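Local atomic coordinates of N-acetyl-beta-D glucosaminidase (Rhizomucor miehei CAU432, PDB entry 4ZM6), a protein that probably hydrolyses beta-linked N-acetylglucosamine through a glycoside hydrolase family 3 domain and binds acetyl coenzyme A in a GCN5-related glucosamine N-acetyltransferase region. Residues T109-V114 / L163-G168; T189-D194 / M272-E277; W565-D570 / L782-D787; K708-F713 / R755-N760. One frame throughout, in Å; residues are numbered along the deposited sequence.

Contact 1: residues T109-V114 / L163-G168; sequences TAARNV and LAQVEG
Where Arg112 meets Ala164 and Gly168, helices 109-114 and 163-168 run in the same general direction, crossing at -29° with axes 7.3 Å apart at closest approach. Small residues permit this spacing: Arg112 O lies 3.6 Å from Gly168 CA, and Arg112 CA makes a CA-H...O contact with Ala164 O at 3.5 Å. To one flank of this seam, Gln165 brings its CG to 3.8 Å from Ala111 CB. Its chain is bent at chi2, and NE2 gives a weak, nearly straight hydrogen bond to Ala111 O (3.5 Å), while OE1 binds Tyr151. To the other flank, Arg112 has CG anti to the backbone N (chi1 -179°), which carries its methylenes past the Ala164 carbonyl until CD stands 3.7 Å from Glu167 OE1. The chain then bends at chi3, and the guanidinium uses NH2 to bond Asn113 OD1, nearly in its own plane, at 2.9 Å. Glu167 instead forms salt bridges with Arg171 and Arg640. These helices belong to the TIM-barrel family domain, yet helix 627-642 of the acetyltransferase region packs on Arg112 through Leu636 and bonds Thr109 through Asp633. Close backbone packing thus joins the helices, whereas several of their polar ends serve the interface between domains; Glu167, held by two arginines, would probably remain ionised although buried.

Contact 2: residues T189-D194 / M272-E277; sequences TDSHLD and MDAVKE
Met272 and His192 join a loop and the start of a short helix of the glycoside hydrolase family 3 N-terminal domain, of TIM-barrel type: an Asx turn begun by Asp190 in the loop after strand 178-181, and helix 273-276, where Met272 holds the N-cap position. The methionine can be followed outward. Its CB points toward the loop and lies 4.2 Å from Ser191 O. CG, anti to the carbonyl carbon (chi1 -63°), passes 4.0 Å from His192 CD2. SD stands oblique to the imidazole, and a bend at chi3 carries the methyl over one ring face, a CH-pi contact with CE 3.8 Å from the His192 ring centroid. The same CE is 3.6 Å from Ser191 CB, wedged between the serine and the histidine. Two residues on, in the first turn of the helix, Ala274 CB sits 3.5 Å from Ser191 O, and Asp273 CB approaches Leu193 O. No hydrogen bond spans the two segments; within the loop, Asp190 OD1 is gripped twice by one residue: His192 ND1 reaches it on the syn side at 3.0 Å, and His192 N, also at 3.0 Å, comes from above the carboxylate plane, 47° out of it.

Contact 3: residues W565-D570 / L782-D787; sequences WPLRKD and LIWTDD
Trp565 and Trp784 meet with their planes 58° apart, an oblique pair whose six-membered-ring centroids are 5.0 Å from each other. The contact is not symmetrical. Trp565 sets CE3 over one face of Trp784, toward the rim, 3.6 Å from Trp784 CH2, while the opposite face of Trp784 is covered over its centre by CG1 of its own neighbour Ile783. Leu567 crosses both residues obliquely: CG anti to the backbone N (chi1 -165°) turns the isobutyl group so that CD1 lies 3.7 Å from Trp784 CZ3 and 3.8 Å from Ile783 CD1. Farther along, the Pro566 ring and the Asp786 side chain stand at about a right angle, with Pro566 CG 3.6 Å from Asp786 CG; the carboxylate uses OD1 to take a hydrogen bond from Lys788 N. Trp784 is the centre of an inverse gamma turn in the long loop between strands 763-771 and 794-802. The contact joins the first acetyltransferase-family region to the second, with the Trp565 side chain about 8 Å from the bound acetyl coenzyme A. Since no hydrogen bond crosses, the two segments are held mainly by apolar packing around the Trp784 indole, to which Trp557 of helix 546-561 adds.

Contact 4: residues K708-F713 / R755-N760; sequences KEKIWF and RQDDEN
Backbone hydrogen bonds pair Trp712 with Arg755 in both directions: Trp712 N gives to Arg755 O at 2.8 Å and Arg755 N to Trp712 O at 2.6 Å. Beyond the non-hydrogen-bonded pair Ile711-Gln756, one further bond runs from Asp757 N to Lys710 O at 2.7 Å. The charged contact is looser. Lys710, bent at three successive torsions, curls NZ back to 3.4 Å from Asp757 OD1, a weakly bonded salt bridge at the surface. This is the antiparallel start of strand 711-715 against the end of strand 751-756 in the second acetyltransferase-family region; a Schellman motif at Lys710 ends helix 700-709 just before the pairing, and an Asx turn at Asp758 lies in the connection to strand 763-771. Aromatic packing occupies the sheet face that carries Trp712 and Arg755. With CG anti to the backbone N (chi1 -178°), the indole is placed beneath that turn: Asp758 C covers it toward the rim, and Glu759 CA makes a CH-pi contact over the six-membered ring, 3.7 Å from its centroid. Arg755 runs alongside, pointing the same way, with CD 3.7 Å from Trp712 CE3. Its guanidinium lies under Glu759 O, gives a hydrogen bond from NE to Gly761 O and forms a salt bridge with Glu723.

How the contacts relate
Burial and chemistry change together across the four sites. Contact 1 is fully buried, near the centre of the chain, and joins two helices; contact 4 is a surface pairing of strands about 56 Å away between centres. Contacts 2 and 3, both partly buried, each with at least one partner in a loop, lie on opposite sides of that centre, and neither has a hydrogen bond across it, relying instead on a methyl over imidazole and on crossed indoles. Contacts 1 and 2 share the glycoside hydrolase domain without touching. Contact 3 ties one acetyltransferase-family region to the other, whereas contact 4 stays within the second, where regular backbone bonding is added to the packing of an indole.

Contact 1: residues T109-V114 / L163-G168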
loop_
_atom_site.group_PDB
_atom_site.type_symbol
_atom_site.label_atom_id
_atom_site.label_comp_id
_atom_site.label_asym_id
_atom_site.label_seq_id
_atom_site.Cartn_x
_atom_site.Cartn_y
_atom_site.Cartn_z
ATOM N N THR A 109 -9.344 -16.044 7.659
ATOM C CA THR A 109 -9.091 -17.324 8.314
ATOM C C THR A 109 -10.215 -18.316 8.019
ATOM O O THR A 109 -9.958 -19.471 7.669
ATOM C CB THR A 109 -8.935 -17.159 9.837
ATOM O OG1 THR A 109 -7.904 -16.198 10.109
ATOM C CG2 THR A 109 -8.583 -18.496 10.495
ATOM N N ALA A 110 -11.454 -17.851 8.149
ATOM C CA ALA A 110 -12.628 -18.668 7.824
ATOM C C ALA A 110 -12.557 -19.195 6.386
ATOM O O ALA A 110 -12.731 -20.390 6.147
ATOM C CB ALA A 110 -13.911 -17.875 8.040
ATOM N N ALA A 111 -12.289 -18.306 5.435
ATOM C CA ALA A 111 -12.155 -18.716 4.043
ATOM C C ALA A 111 -11.035 -19.721 3.848
ATOM O O ALA A 111 -11.190 -20.671 3.084
ATOM C CB ALA A 111 -11.909 -17.516 3.154
ATOM N N ARG A 112 -9.904 -19.493 4.516
ATOM C CA ARG A 112 -8.749 -20.385 4.399
ATOM C C ARG A 112 -9.171 -21.778 4.818
ATOM O O ARG A 112 -8.946 -22.746 4.091
ATOM C CB ARG A 112 -7.585 -19.907 5.276
ATOM C CG ARG A 112 -6.327 -20.773 5.204
ATOM C CD ARG A 112 -5.472 -20.629 6.457
ATOM N NE ARG A 112 -6.150 -21.135 7.653
ATOM C CZ ARG A 112 -5.732 -20.950 8.907
ATOM N NH1 ARG A 112 -4.617 -20.271 9.166
ATOM N NH2 ARG A 112 -6.434 -21.452 9.915
ATOM N N ASN A 113 -9.804 -21.858 5.984
ATOM C CA ASN A 113 -10.287 -23.128 6.509
ATOM C C ASN A 113 -11.275 -23.822 5.589
ATOM O O ASN A 113 -11.217 -25.039 5.418
ATOM C CB ASN A 113 -10.895 -22.931 7.896
ATOM C CG ASN A 113 -9.846 -22.603 8.938
ATOM O OD1 ASN A 113 -8.682 -22.996 8.810
ATOM N ND2 ASN A 113 -10.243 -21.876 9.969
ATOM N N VAL A 114 -12.177 -23.052 4.990
ATOM C CA VAL A 114 -13.127 -23.620 4.035
ATOM C C VAL A 114 -12.378 -24.302 2.893
ATOM O O VAL A 114 -12.695 -25.430 2.533
ATOM C CB VAL A 114 -14.098 -22.554 3.494
ATOM C CG1 VAL A 114 -14.818 -23.047 2.250
ATOM C CG2 VAL A 114 -15.106 -22.186 4.568
ATOM N N LEU A 163 -6.259 -14.770 -1.638
ATOM C CA LEU A 163 -5.006 -15.335 -1.116
ATOM C C LEU A 163 -5.264 -16.460 -0.126
ATOM O O LEU A 163 -4.646 -17.519 -0.207
ATOM C CB LEU A 163 -4.173 -14.268 -0.391
ATOM C CG LEU A 163 -2.900 -13.754 -1.059
ATOM C CD1 LEU A 163 -3.208 -12.812 -2.214
ATOM C CD2 LEU A 163 -2.052 -13.051 -0.014
ATOM N N ALA A 164 -6.168 -16.206 0.815
ATOM C CA ALA A 164 -6.451 -17.139 1.894
ATOM C C ALA A 164 -6.907 -18.489 1.369
ATOM O O ALA A 164 -6.516 -19.524 1.903
ATOM C CB ALA A 164 -7.503 -16.559 2.824
ATOM N N GLN A 165 -7.733 -18.469 0.324
ATOM C CA GLN A 165 -8.294 -19.694 -0.246
ATOM C C GLN A 165 -7.280 -20.424 -1.120
ATOM O O GLN A 165 -7.197 -21.649 -1.077
ATOM C CB GLN A 165 -9.570 -19.395 -1.038
ATOM C CG GLN A 165 -10.759 -19.026 -0.162
ATOM C CD GLN A 165 -12.085 -19.513 -0.727
ATOM O OE1 GLN A 165 -12.397 -19.293 -1.898
ATOM N NE2 GLN A 165 -12.870 -20.186 0.107
ATOM N N VAL A 166 -6.517 -19.673 -1.908
ATOM C CA VAL A 166 -5.404 -20.239 -2.671
ATOM C C VAL A 166 -4.437 -20.969 -1.731
ATOM O O VAL A 166 -4.013 -22.084 -2.017
ATOM C CB VAL A 166 -4.647 -19.152 -3.457
ATOM C CG1 VAL A 166 -3.348 -19.700 -4.036
ATOM C CG2 VAL A 166 -5.532 -18.590 -4.564
ATOM N N GLU A 167 -4.096 -20.337 -0.612
ATOM C CA GLU A 167 -3.348 -21.018 0.440
ATOM C C GLU A 167 -4.101 -22.279 0.851
ATOM O O GLU A 167 -3.591 -23.383 0.706
ATOM C CB GLU A 167 -3.122 -20.101 1.660
ATOM C CG GLU A 167 -2.725 -20.836 2.940
ATOM C CD GLU A 167 -2.182 -19.928 4.030
ATOM O OE1 GLU A 167 -1.998 -20.405 5.165
ATOM O OE2 GLU A 167 -1.932 -18.739 3.769
ATOM N N GLY A 168 -5.322 -22.108 1.341
ATOM C CA GLY A 168 -6.118 -23.225 1.851
ATOM C C GLY A 168 -6.175 -24.429 0.928
ATOM O O GLY A 168 -5.921 -25.557 1.353
#

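Contact 2: residues T189-D194 / M272-E277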
loop_
_atom_site.group_PDB
_atom_site.type_symbol
_atom_site.label_atom_id
_atom_site.label_comp_id
_atom_site.label_asym_id
_atom_site.label_seq_id
_atom_site.Cartn_x
_atom_site.Cartn_y
_atom_site.Cartn_z
ATOM N N THR A 189 -23.292 -8.263 -18.758
ATOM C CA THR A 189 -23.349 -9.319 -19.774
ATOM C C THR A 189 -22.785 -10.644 -19.248
ATOM O O THR A 189 -21.756 -10.668 -18.565
ATOM C CB THR A 189 -22.569 -8.910 -21.048
ATOM O OG1 THR A 189 -23.025 -7.631 -21.510
ATOM C CG2 THR A 189 -22.743 -9.946 -22.162
ATOM N N ASP A 190 -23.471 -11.736 -19.585
ATOM C CA ASP A 190 -23.068 -13.085 -19.187
ATOM C C ASP A 190 -22.128 -13.671 -20.244
ATOM O O ASP A 190 -22.386 -13.564 -21.446
ATOM C CB ASP A 190 -24.309 -13.973 -19.016
ATOM C CG ASP A 190 -24.012 -15.292 -18.306
ATOM O OD1 ASP A 190 -22.869 -15.785 -18.370
ATOM O OD2 ASP A 190 -24.939 -15.853 -17.686
ATOM N N SER A 191 -21.045 -14.295 -19.782
ATOM C CA SER A 191 -20.023 -14.872 -20.662
ATOM C C SER A 191 -20.545 -16.077 -21.457
ATOM O O SER A 191 -20.111 -16.318 -22.587
ATOM C CB SER A 191 -18.798 -15.293 -19.837
ATOM O OG SER A 191 -17.609 -15.248 -20.611
ATOM N N HIS A 192 -21.466 -16.830 -20.856
ATOM C CA HIS A 192 -22.019 -18.040 -21.476
ATOM C C HIS A 192 -22.944 -17.720 -22.656
ATOM O O HIS A 192 -22.996 -18.479 -23.627
ATOM C CB HIS A 192 -22.792 -18.880 -20.444
ATOM C CG HIS A 192 -21.971 -19.314 -19.266
ATOM N ND1 HIS A 192 -21.976 -18.635 -18.066
ATOM C CD2 HIS A 192 -21.133 -20.365 -19.099
ATOM C CE1 HIS A 192 -21.170 -19.243 -17.214
ATOM N NE2 HIS A 192 -20.645 -20.296 -17.816
ATOM N N LEU A 193 -23.662 -16.599 -22.563
ATOM C CA LEU A 193 -24.661 -16.212 -23.567
ATOM C C LEU A 193 -24.071 -15.321 -24.667
ATOM O O LEU A 193 -24.130 -15.671 -25.848
ATOM C CB LEU A 193 -25.836 -15.489 -22.892
ATOM C CG LEU A 193 -26.467 -16.179 -21.674
ATOM C CD1 LEU A 193 -27.430 -15.238 -20.964
ATOM C CD2 LEU A 193 -27.165 -17.472 -22.075
ATOM N N ASP A 194 -23.501 -14.183 -24.268
ATOM C CA ASP A 194 -23.014 -13.164 -25.207
ATOM C C ASP A 194 -21.549 -12.801 -24.910
ATOM O O ASP A 194 -20.952 -13.338 -23.978
ATOM C CB ASP A 194 -23.908 -11.918 -25.113
ATOM C CG ASP A 194 -24.262 -11.334 -26.474
ATOM O OD1 ASP A 194 -23.399 -11.324 -27.381
ATOM O OD2 ASP A 194 -25.414 -10.870 -26.626
ATOM N N MET A 272 -17.947 -22.043 -24.553
ATOM C CA MET A 272 -18.898 -20.972 -24.262
ATOM C C MET A 272 -19.093 -20.152 -25.532
ATOM O O MET A 272 -18.220 -20.130 -26.411
ATOM C CB MET A 272 -18.390 -20.082 -23.126
ATOM C CG MET A 272 -18.229 -20.806 -21.796
ATOM S SD MET A 272 -17.025 -20.026 -20.703
ATOM C CE MET A 272 -18.029 -18.785 -19.897
ATOM N N ASP A 273 -20.237 -19.483 -25.631
ATOM C CA ASP A 273 -20.587 -18.755 -26.854
ATOM C C ASP A 273 -19.652 -17.576 -27.137
ATOM O O ASP A 273 -19.471 -17.191 -28.292
ATOM C CB ASP A 273 -22.045 -18.274 -26.812
ATOM C CG ASP A 273 -23.051 -19.422 -26.896
ATOM O OD1 ASP A 273 -22.756 -20.445 -27.557
ATOM O OD2 ASP A 273 -24.144 -19.291 -26.306
ATOM N N ALA A 274 -19.052 -17.020 -26.087
ATOM C CA ALA A 274 -18.102 -15.916 -26.230
ATOM C C ALA A 274 -16.897 -16.253 -27.117
ATOM O O ALA A 274 -16.309 -15.355 -27.715
ATOM C CB ALA A 274 -17.635 -15.451 -24.858
ATOM N N VAL A 275 -16.520 -17.527 -27.185
ATOM C CA VAL A 275 -15.452 -17.958 -28.089
ATOM C C VAL A 275 -15.920 -18.943 -29.164
ATOM O O VAL A 275 -15.257 -19.077 -30.191
ATOM C CB VAL A 275 -14.269 -18.581 -27.319
ATOM C CG1 VAL A 275 -14.498 -20.062 -27.081
ATOM C CG2 VAL A 275 -12.962 -18.376 -28.072
ATOM N N LYS A 276 -17.029 -19.645 -28.927
ATOM C CA LYS A 276 -17.572 -20.578 -29.923
ATOM C C LYS A 276 -18.303 -19.838 -31.046
ATOM O O LYS A 276 -18.307 -20.294 -32.192
ATOM C CB LYS A 276 -18.514 -21.593 -29.264
ATOM C CG LYS A 276 -19.097 -22.633 -30.222
ATOM C CD LYS A 276 -19.996 -23.640 -29.518
ATOM C CE LYS A 276 -21.265 -22.986 -28.986
ATOM N NZ LYS A 276 -22.245 -23.984 -28.478
ATOM N N GLU A 277 -18.924 -18.705 -30.711
ATOM C CA GLU A 277 -19.664 -17.900 -31.687
ATOM C C GLU A 277 -18.846 -16.724 -32.245
ATOM O O GLU A 277 -19.384 -15.902 -32.988
ATOM C CB GLU A 277 -20.974 -17.381 -31.078
ATOM C CG GLU A 277 -21.804 -18.420 -30.329
ATOM C CD GLU A 277 -22.238 -19.593 -31.195
ATOM O OE1 GLU A 277 -23.433 -19.666 -31.556
ATOM O OE2 GLU A 277 -21.389 -20.449 -31.515
#

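Contact 3: residues W565-D570 / L782-D787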
loop_
_atom_site.group_PDB
_atom_site.type_symbol
_atom_site.label_atom_id
_atom_site.label_comp_id
_atom_site.label_asym_id
_atom_site.label_seq_id
_atom_site.Cartn_x
_atom_site.Cartn_y
_atom_site.Cartn_z
ATOM N N TRP A 565 0.631 -12.470 36.011
ATOM C CA TRP A 565 1.769 -12.022 35.211
ATOM C C TRP A 565 1.901 -10.504 35.213
ATOM O O TRP A 565 1.837 -9.880 34.153
ATOM C CB TRP A 565 1.615 -12.476 33.761
ATOM C CG TRP A 565 1.206 -13.889 33.557
ATOM C CD1 TRP A 565 -0.064 -14.382 33.587
ATOM C CD2 TRP A 565 2.061 -14.995 33.235
ATOM N NE1 TRP A 565 -0.052 -15.729 33.325
ATOM C CE2 TRP A 565 1.237 -16.129 33.097
ATOM C CE3 TRP A 565 3.443 -15.137 33.061
ATOM C CZ2 TRP A 565 1.745 -17.390 32.795
ATOM C CZ3 TRP A 565 3.948 -16.395 32.758
ATOM C CH2 TRP A 565 3.096 -17.504 32.627
ATOM N N PRO A 566 2.091 -9.899 36.393
ATOM C CA PRO A 566 2.312 -8.451 36.419
ATOM C C PRO A 566 3.579 -8.079 35.643
ATOM O O PRO A 566 4.605 -8.750 35.793
ATOM C CB PRO A 566 2.455 -8.137 37.911
ATOM C CG PRO A 566 2.799 -9.440 38.559
ATOM C CD PRO A 566 2.143 -10.501 37.736
ATOM N N LEU A 567 3.499 -7.039 34.807
ATOM C CA LEU A 567 4.596 -6.697 33.891
ATOM C C LEU A 567 4.660 -5.198 33.600
ATOM O O LEU A 567 3.771 -4.658 32.944
ATOM C CB LEU A 567 4.426 -7.469 32.577
ATOM C CG LEU A 567 5.635 -7.517 31.640
ATOM C CD1 LEU A 567 6.779 -8.308 32.265
ATOM C CD2 LEU A 567 5.267 -8.111 30.289
ATOM N N ARG A 568 5.720 -4.535 34.066
ATOM C CA ARG A 568 5.858 -3.074 33.934
ATOM C C ARG A 568 6.017 -2.603 32.473
ATOM O O ARG A 568 6.427 -3.373 31.603
ATOM C CB ARG A 568 7.036 -2.575 34.788
ATOM N N LYS A 569 5.701 -1.331 32.229
ATOM C CA LYS A 569 5.686 -0.745 30.880
ATOM C C LYS A 569 6.955 -0.999 30.066
ATOM O O LYS A 569 6.882 -1.252 28.859
ATOM C CB LYS A 569 5.445 0.773 30.947
ATOM N N ASP A 570 8.111 -0.917 30.718
ATOM C CA ASP A 570 9.386 -1.028 30.003
ATOM C C ASP A 570 9.679 -2.450 29.523
ATOM O O ASP A 570 10.318 -2.633 28.484
ATOM C CB ASP A 570 10.554 -0.458 30.827
ATOM C CG ASP A 570 10.746 -1.162 32.156
ATOM O OD1 ASP A 570 9.852 -1.046 33.026
ATOM O OD2 ASP A 570 11.800 -1.814 32.335
ATOM N N LEU A 782 14.714 -12.793 31.043
ATOM C CA LEU A 782 13.851 -12.733 32.202
ATOM C C LEU A 782 13.189 -11.371 32.253
ATOM O O LEU A 782 13.859 -10.356 32.411
ATOM C CB LEU A 782 14.656 -12.994 33.478
ATOM C CG LEU A 782 13.929 -12.869 34.820
ATOM C CD1 LEU A 782 12.821 -13.906 34.953
ATOM C CD2 LEU A 782 14.919 -13.006 35.965
ATOM N N ILE A 783 11.870 -11.359 32.093
ATOM C CA ILE A 783 11.086 -10.129 32.194
ATOM C C ILE A 783 10.175 -10.141 33.425
ATOM O O ILE A 783 9.547 -9.130 33.747
ATOM C CB ILE A 783 10.242 -9.884 30.920
ATOM C CG1 ILE A 783 9.189 -10.985 30.722
ATOM C CG2 ILE A 783 11.140 -9.805 29.697
ATOM C CD1 ILE A 783 8.191 -10.698 29.618
ATOM N N TRP A 784 10.119 -11.271 34.124
ATOM C CA TRP A 784 9.165 -11.453 35.209
ATOM C C TRP A 784 9.779 -11.028 36.540
ATOM O O TRP A 784 9.795 -11.799 37.502
ATOM C CB TRP A 784 8.712 -12.919 35.268
ATOM C CG TRP A 784 8.192 -13.440 33.963
ATOM C CD1 TRP A 784 8.690 -14.487 33.235
ATOM C CD2 TRP A 784 7.081 -12.934 33.226
ATOM N NE1 TRP A 784 7.956 -14.660 32.092
ATOM C CE2 TRP A 784 6.959 -13.720 32.062
ATOM C CE3 TRP A 784 6.170 -11.893 33.437
ATOM C CZ2 TRP A 784 5.961 -13.495 31.110
ATOM C CZ3 TRP A 784 5.173 -11.670 32.484
ATOM C CH2 TRP A 784 5.082 -12.466 31.337
ATOM N N THR A 785 10.259 -9.790 36.598
ATOM C CA THR A 785 11.028 -9.304 37.747
ATOM C C THR A 785 10.178 -8.605 38.808
ATOM O O THR A 785 10.719 -8.063 39.773
ATOM C CB THR A 785 12.143 -8.336 37.300
ATOM O OG1 THR A 785 11.570 -7.252 36.555
ATOM C CG2 THR A 785 13.177 -9.059 36.442
ATOM N N ASP A 786 8.858 -8.627 38.646
ATOM C CA ASP A 786 7.950 -8.041 39.631
ATOM C C ASP A 786 8.166 -8.702 40.992
ATOM O O ASP A 786 8.497 -9.885 41.064
ATOM C CB ASP A 786 6.504 -8.218 39.160
ATOM C CG ASP A 786 5.502 -7.571 40.082
ATOM O OD1 ASP A 786 5.148 -8.200 41.102
ATOM O OD2 ASP A 786 5.053 -6.446 39.776
ATOM N N ASP A 787 7.969 -7.945 42.068
ATOM C CA ASP A 787 8.190 -8.463 43.426
ATOM C C ASP A 787 7.397 -9.741 43.725
ATOM O O ASP A 787 7.854 -10.584 44.494
ATOM C CB ASP A 787 7.849 -7.403 44.480
ATOM C CG ASP A 787 8.744 -6.182 44.394
ATOM O OD1 ASP A 787 9.282 -5.905 43.296
ATOM O OD2 ASP A 787 8.902 -5.491 45.424
#

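Contact 4: residues K708-F713 / R755-N760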
loop_
_atom_site.group_PDB
_atom_site.type_symbol
_atom_site.label_atom_id
_atom_site.label_comp_id
_atom_site.label_asym_id
_atom_site.label_seq_id
_atom_site.Cartn_x
_atom_site.Cartn_y
_atom_site.Cartn_z
ATOM N N LYS A 708 36.693 -35.417 39.098
ATOM C CA LYS A 708 37.207 -36.659 38.507
ATOM C C LYS A 708 37.317 -36.598 36.979
ATOM O O LYS A 708 38.304 -37.061 36.412
ATOM C CB LYS A 708 36.345 -37.861 38.917
ATOM C CG LYS A 708 36.947 -39.195 38.494
ATOM C CD LYS A 708 36.397 -40.375 39.283
ATOM C CE LYS A 708 37.352 -41.562 39.211
ATOM N NZ LYS A 708 36.892 -42.732 40.011
ATOM N N GLU A 709 36.311 -36.023 36.323
ATOM C CA GLU A 709 36.310 -35.896 34.863
ATOM C C GLU A 709 37.257 -34.801 34.346
ATOM O O GLU A 709 37.500 -34.714 33.135
ATOM C CB GLU A 709 34.887 -35.640 34.351
ATOM C CG GLU A 709 33.905 -36.782 34.605
ATOM C CD GLU A 709 34.125 -37.997 33.715
ATOM O OE1 GLU A 709 35.011 -37.955 32.832
ATOM O OE2 GLU A 709 33.402 -39.002 33.903
ATOM N N LYS A 710 37.781 -33.982 35.264
ATOM C CA LYS A 710 38.703 -32.880 34.942
ATOM C C LYS A 710 38.057 -31.858 34.008
ATOM O O LYS A 710 38.605 -31.493 32.969
ATOM C CB LYS A 710 40.026 -33.397 34.355
ATOM C CG LYS A 710 40.740 -34.423 35.226
ATOM C CD LYS A 710 42.252 -34.226 35.244
ATOM C CE LYS A 710 42.874 -34.179 33.853
ATOM N NZ LYS A 710 42.460 -35.322 32.992
ATOM N N ILE A 711 36.877 -31.407 34.403
ATOM C CA ILE A 711 36.111 -30.451 33.625
ATOM C C ILE A 711 36.403 -29.037 34.122
ATOM O O ILE A 711 36.434 -28.790 35.330
ATOM C CB ILE A 711 34.598 -30.735 33.757
ATOM C CG1 ILE A 711 34.275 -32.184 33.348
ATOM C CG2 ILE A 711 33.776 -29.731 32.952
ATOM C CD1 ILE A 711 34.429 -32.489 31.873
ATOM N N TRP A 712 36.609 -28.117 33.185
ATOM C CA TRP A 712 36.815 -26.707 33.497
ATOM C C TRP A 712 35.598 -25.886 33.081
ATOM O O TRP A 712 35.123 -26.019 31.960
ATOM C CB TRP A 712 38.041 -26.192 32.752
ATOM C CG TRP A 712 38.376 -24.757 33.037
ATOM C CD1 TRP A 712 39.225 -24.295 33.995
ATOM C CD2 TRP A 712 37.877 -23.597 32.349
ATOM N NE1 TRP A 712 39.292 -22.926 33.948
ATOM C CE2 TRP A 712 38.474 -22.470 32.949
ATOM C CE3 TRP A 712 36.986 -23.404 31.283
ATOM C CZ2 TRP A 712 38.209 -21.163 32.525
ATOM C CZ3 TRP A 712 36.721 -22.103 30.860
ATOM C CH2 TRP A 712 37.333 -21.001 31.483
ATOM N N PHE A 713 35.117 -25.025 33.971
ATOM C CA PHE A 713 34.049 -24.081 33.641
ATOM C C PHE A 713 34.565 -22.651 33.609
ATOM O O PHE A 713 35.549 -22.328 34.270
ATOM C CB PHE A 713 32.913 -24.183 34.654
ATOM C CG PHE A 713 32.292 -25.541 34.716
ATOM C CD1 PHE A 713 31.730 -26.110 33.579
ATOM C CD2 PHE A 713 32.269 -26.255 35.903
ATOM C CE1 PHE A 713 31.154 -27.368 33.628
ATOM C CE2 PHE A 713 31.692 -27.509 35.963
ATOM C CZ PHE A 713 31.132 -28.069 34.826
ATOM N N ARG A 755 35.039 -26.814 29.441
ATOM C CA ARG A 755 36.211 -27.219 28.652
ATOM C C ARG A 755 36.897 -28.426 29.276
ATOM O O ARG A 755 36.786 -28.661 30.481
ATOM C CB ARG A 755 37.223 -26.080 28.548
ATOM C CG ARG A 755 36.767 -24.904 27.709
ATOM C CD ARG A 755 37.831 -23.818 27.659
ATOM N NE ARG A 755 38.034 -23.319 26.295
ATOM C CZ ARG A 755 37.665 -22.122 25.839
ATOM N NH1 ARG A 755 37.916 -21.809 24.577
ATOM N NH2 ARG A 755 37.059 -21.230 26.623
ATOM N N GLN A 756 37.617 -29.183 28.454
ATOM C CA GLN A 756 38.351 -30.339 28.943
ATOM C C GLN A 756 39.622 -29.871 29.628
ATOM O O GLN A 756 40.359 -29.055 29.077
ATOM C CB GLN A 756 38.701 -31.293 27.794
ATOM C CG GLN A 756 39.330 -32.608 28.241
ATOM C CD GLN A 756 38.481 -33.353 29.256
ATOM O OE1 GLN A 756 38.935 -33.684 30.355
ATOM N NE2 GLN A 756 37.232 -33.599 28.897
ATOM N N ASP A 757 39.864 -30.382 30.834
ATOM C CA ASP A 757 41.103 -30.129 31.589
ATOM C C ASP A 757 41.197 -28.718 32.165
ATOM O O ASP A 757 41.202 -28.546 33.385
ATOM C CB ASP A 757 42.356 -30.423 30.741
ATOM C CG ASP A 757 42.352 -31.815 30.149
ATOM O OD1 ASP A 757 41.910 -32.760 30.839
ATOM O OD2 ASP A 757 42.792 -31.958 28.989
ATOM N N ASP A 758 41.289 -27.717 31.293
ATOM C CA ASP A 758 41.542 -26.348 31.731
ATOM C C ASP A 758 40.987 -25.294 30.757
ATOM O O ASP A 758 40.307 -25.625 29.781
ATOM C CB ASP A 758 43.050 -26.161 31.954
ATOM C CG ASP A 758 43.868 -26.374 30.690
ATOM O OD1 ASP A 758 43.380 -26.059 29.581
ATOM O OD2 ASP A 758 45.019 -26.848 30.813
ATOM N N GLU A 759 41.297 -24.028 31.033
ATOM C CA GLU A 759 40.821 -22.894 30.240
ATOM C C GLU A 759 41.211 -22.903 28.760
ATOM O O GLU A 759 40.705 -22.080 27.998
ATOM C CB GLU A 759 41.303 -21.583 30.867
ATOM C CG GLU A 759 42.806 -21.338 30.754
ATOM C CD GLU A 759 43.264 -20.109 31.513
ATOM O OE1 GLU A 759 42.427 -19.455 32.158
ATOM O OE2 GLU A 759 44.465 -19.792 31.458
ATOM N N ASN A 760 42.111 -23.797 28.353
ATOM C CA ASN A 760 42.488 -23.919 26.937
ATOM C C ASN A 760 41.923 -25.145 26.224
ATOM O O ASN A 760 42.091 -25.282 25.015
ATOM C CB ASN A 760 44.009 -23.923 26.799
ATOM C CG ASN A 760 44.624 -22.593 27.166
ATOM O OD1 ASN A 760 45.494 -22.519 28.030
ATOM N ND2 ASN A 760 44.167 -21.531 26.516
#